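Local coordinates for DPS family protein (Vibrio cholerae O1 biovar El Tor, PDB 3IQ1), which probably binds iron and oxidises it, as a member of the Dps family of ferritin-like proteins that assembles into a twelve-subunit particle, at residues K47-F50 with E51-K55. Sequence-based numbering, arbitrary orientation.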
loop_
_atom_site.group_PDB
_atom_site.type_symbol
_atom_site.label_atom_id
_atom_site.label_comp_id
_atom_site.label_asym_id
_atom_site.label_seq_id
_atom_site.Cartn_x
_atom_site.Cartn_y
_atom_site.Cartn_z
ATOM N N LYS B 47 -26.313 -23.551 -6.928
ATOM C CA LYS B 47 -26.179 -22.553 -5.870
ATOM C C LYS B 47 -24.793 -22.438 -5.258
ATOM O O LYS B 47 -24.525 -21.474 -4.556
ATOM C CB LYS B 47 -27.208 -22.786 -4.769
ATOM C CG LYS B 47 -28.611 -22.385 -5.159
ATOM C CD LYS B 47 -29.518 -22.274 -3.916
ATOM C CE LYS B 47 -30.961 -22.072 -4.289
ATOM N NZ LYS B 47 -31.396 -23.135 -5.252
ATOM N N GLU B 48 -23.918 -23.373 -5.595
ATOM C CA GLU B 48 -22.519 -23.286 -5.169
ATOM C C GLU B 48 -21.699 -22.466 -6.115
ATOM O O GLU B 48 -20.511 -22.316 -5.898
ATOM C CB GLU B 48 -21.830 -24.645 -5.087
ATOM C CG GLU B 48 -22.366 -25.587 -4.075
ATOM C CD GLU B 48 -22.982 -26.759 -4.762
ATOM O OE1 GLU B 48 -24.062 -26.522 -5.360
ATOM O OE2 GLU B 48 -22.380 -27.871 -4.732
ATOM N N PHE B 49 -22.322 -21.906 -7.162
ATOM C CA PHE B 49 -21.586 -21.227 -8.196
ATOM C C PHE B 49 -20.520 -20.225 -7.729
ATOM O O PHE B 49 -19.386 -20.335 -8.133
ATOM C CB PHE B 49 -22.523 -20.537 -9.239
ATOM C CG PHE B 49 -21.763 -19.826 -10.301
ATOM C CD1 PHE B 49 -21.271 -20.529 -11.409
ATOM C CD2 PHE B 49 -21.436 -18.501 -10.168
ATOM C CE1 PHE B 49 -20.462 -19.934 -12.319
ATOM C CE2 PHE B 49 -20.641 -17.881 -11.093
ATOM C CZ PHE B 49 -20.172 -18.596 -12.219
ATOM N N PHE B 50 -20.903 -19.233 -6.950
ATOM C CA PHE B 50 -19.966 -18.202 -6.584
ATOM C C PHE B 50 -18.869 -18.740 -5.701
ATOM O O PHE B 50 -17.692 -18.444 -5.913
ATOM C CB PHE B 50 -20.658 -17.012 -5.939
ATOM C CG PHE B 50 -21.593 -16.276 -6.883
ATOM C CD1 PHE B 50 -21.101 -15.649 -7.997
ATOM C CD2 PHE B 50 -22.936 -16.212 -6.599
ATOM C CE1 PHE B 50 -21.980 -14.969 -8.851
ATOM C CE2 PHE B 50 -23.807 -15.529 -7.426
ATOM C CZ PHE B 50 -23.315 -14.935 -8.552
ATOM N N GLU B 51 -19.258 -19.541 -4.734
ATOM C CA GLU B 51 -18.341 -20.099 -3.766
ATOM C C GLU B 51 -17.268 -20.960 -4.435
ATOM O O GLU B 51 -16.053 -20.820 -4.177
ATOM C CB GLU B 51 -19.106 -20.976 -2.799
ATOM C CG GLU B 51 -18.124 -21.618 -1.796
ATOM C CD GLU B 51 -18.776 -22.447 -0.739
ATOM O OE1 GLU B 51 -18.346 -23.613 -0.499
ATOM O OE2 GLU B 51 -19.742 -21.944 -0.158
ATOM N N LEU B 52 -17.715 -21.875 -5.279
ATOM C CA LEU B 52 -16.794 -22.812 -5.905
ATOM C C LEU B 52 -16.094 -22.246 -7.126
ATOM O O LEU B 52 -14.941 -22.602 -7.400
ATOM C CB LEU B 52 -17.514 -24.127 -6.229
ATOM C CG LEU B 52 -18.026 -24.926 -5.037
ATOM C CD1 LEU B 52 -18.669 -26.243 -5.492
ATOM C CD2 LEU B 52 -16.889 -25.187 -4.025
ATOM N N HIS B 53 -16.720 -21.320 -7.854
ATOM C CA HIS B 53 -16.022 -20.601 -8.943
ATOM C C HIS B 53 -14.777 -19.972 -8.324
ATOM O O HIS B 53 -13.670 -20.111 -8.864
ATOM C CB HIS B 53 -16.975 -19.574 -9.557
ATOM C CG HIS B 53 -16.485 -18.855 -10.779
ATOM N ND1 HIS B 53 -16.339 -19.464 -12.016
ATOM C CD2 HIS B 53 -16.161 -17.555 -10.965
ATOM C CE1 HIS B 53 -15.917 -18.570 -12.893
ATOM N NE2 HIS B 53 -15.781 -17.411 -12.286
ATOM N N ALA B 54 -14.945 -19.379 -7.153
ATOM C CA ALA B 54 -13.831 -18.737 -6.471
ATOM C C ALA B 54 -12.849 -19.769 -5.866
ATOM O O ALA B 54 -11.619 -19.607 -6.002
ATOM C CB ALA B 54 -14.309 -17.763 -5.383
ATOM N N LYS B 55 -13.374 -20.825 -5.238
ATOM C CA LYS B 55 -12.501 -21.856 -4.641
ATOM C C LYS B 55 -11.633 -22.577 -5.658
ATOM O O LYS B 55 -10.442 -22.777 -5.434
ATOM C CB LYS B 55 -13.316 -22.842 -3.811
ATOM C CG LYS B 55 -12.532 -23.918 -3.059
ATOM C CD LYS B 55 -11.413 -23.425 -2.167
ATOM C CE LYS B 55 -11.939 -22.494 -1.096
ATOM N NZ LYS B 55 -10.864 -22.192 -0.051
HETATM O O HOH W 1 -22.503 -19.742 -4.614
#
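At the N-terminal start of helix 49-76, Phe49 meets His53 and Glu48, just ahead of it in sequence, meets Leu52, each pair four residues apart. Leu52 N donates to Glu48 O over 2.9 Å. The next bond, from His53 N to Phe49 O, is also 2.9 Å, and Ala54 N to Phe50 O is longer at 3.2 Å. A water bridges the backbone one residue earlier, donating to Lys47 O and accepting from Glu51 N at 3.3 Å.

Phe49 and His53 both set CG anti to the backbone N (chi1 179° and -173°); both side chains run the same way and their rings form an offset stack, Phe49 CZ over one face of the His53 ring near its rim. The planes are 19° apart and the centroids 4.9 Å; Phe49 CZ lies 3.9 Å from His53 ND1. In this ferritin-like helical bundle His41 of helix 13-43 stacks on His53 too, and its ND1 bonds His53 O. Along another flank Leu52 CD1 rests 3.6 Å from Glu48 CB, and Trp157 of the same chain, on helix 134-158, touches both side chains. Phe50 turns to a neighbouring subunit, where its ring meets Lys55 of that chain in a cation-pi contact.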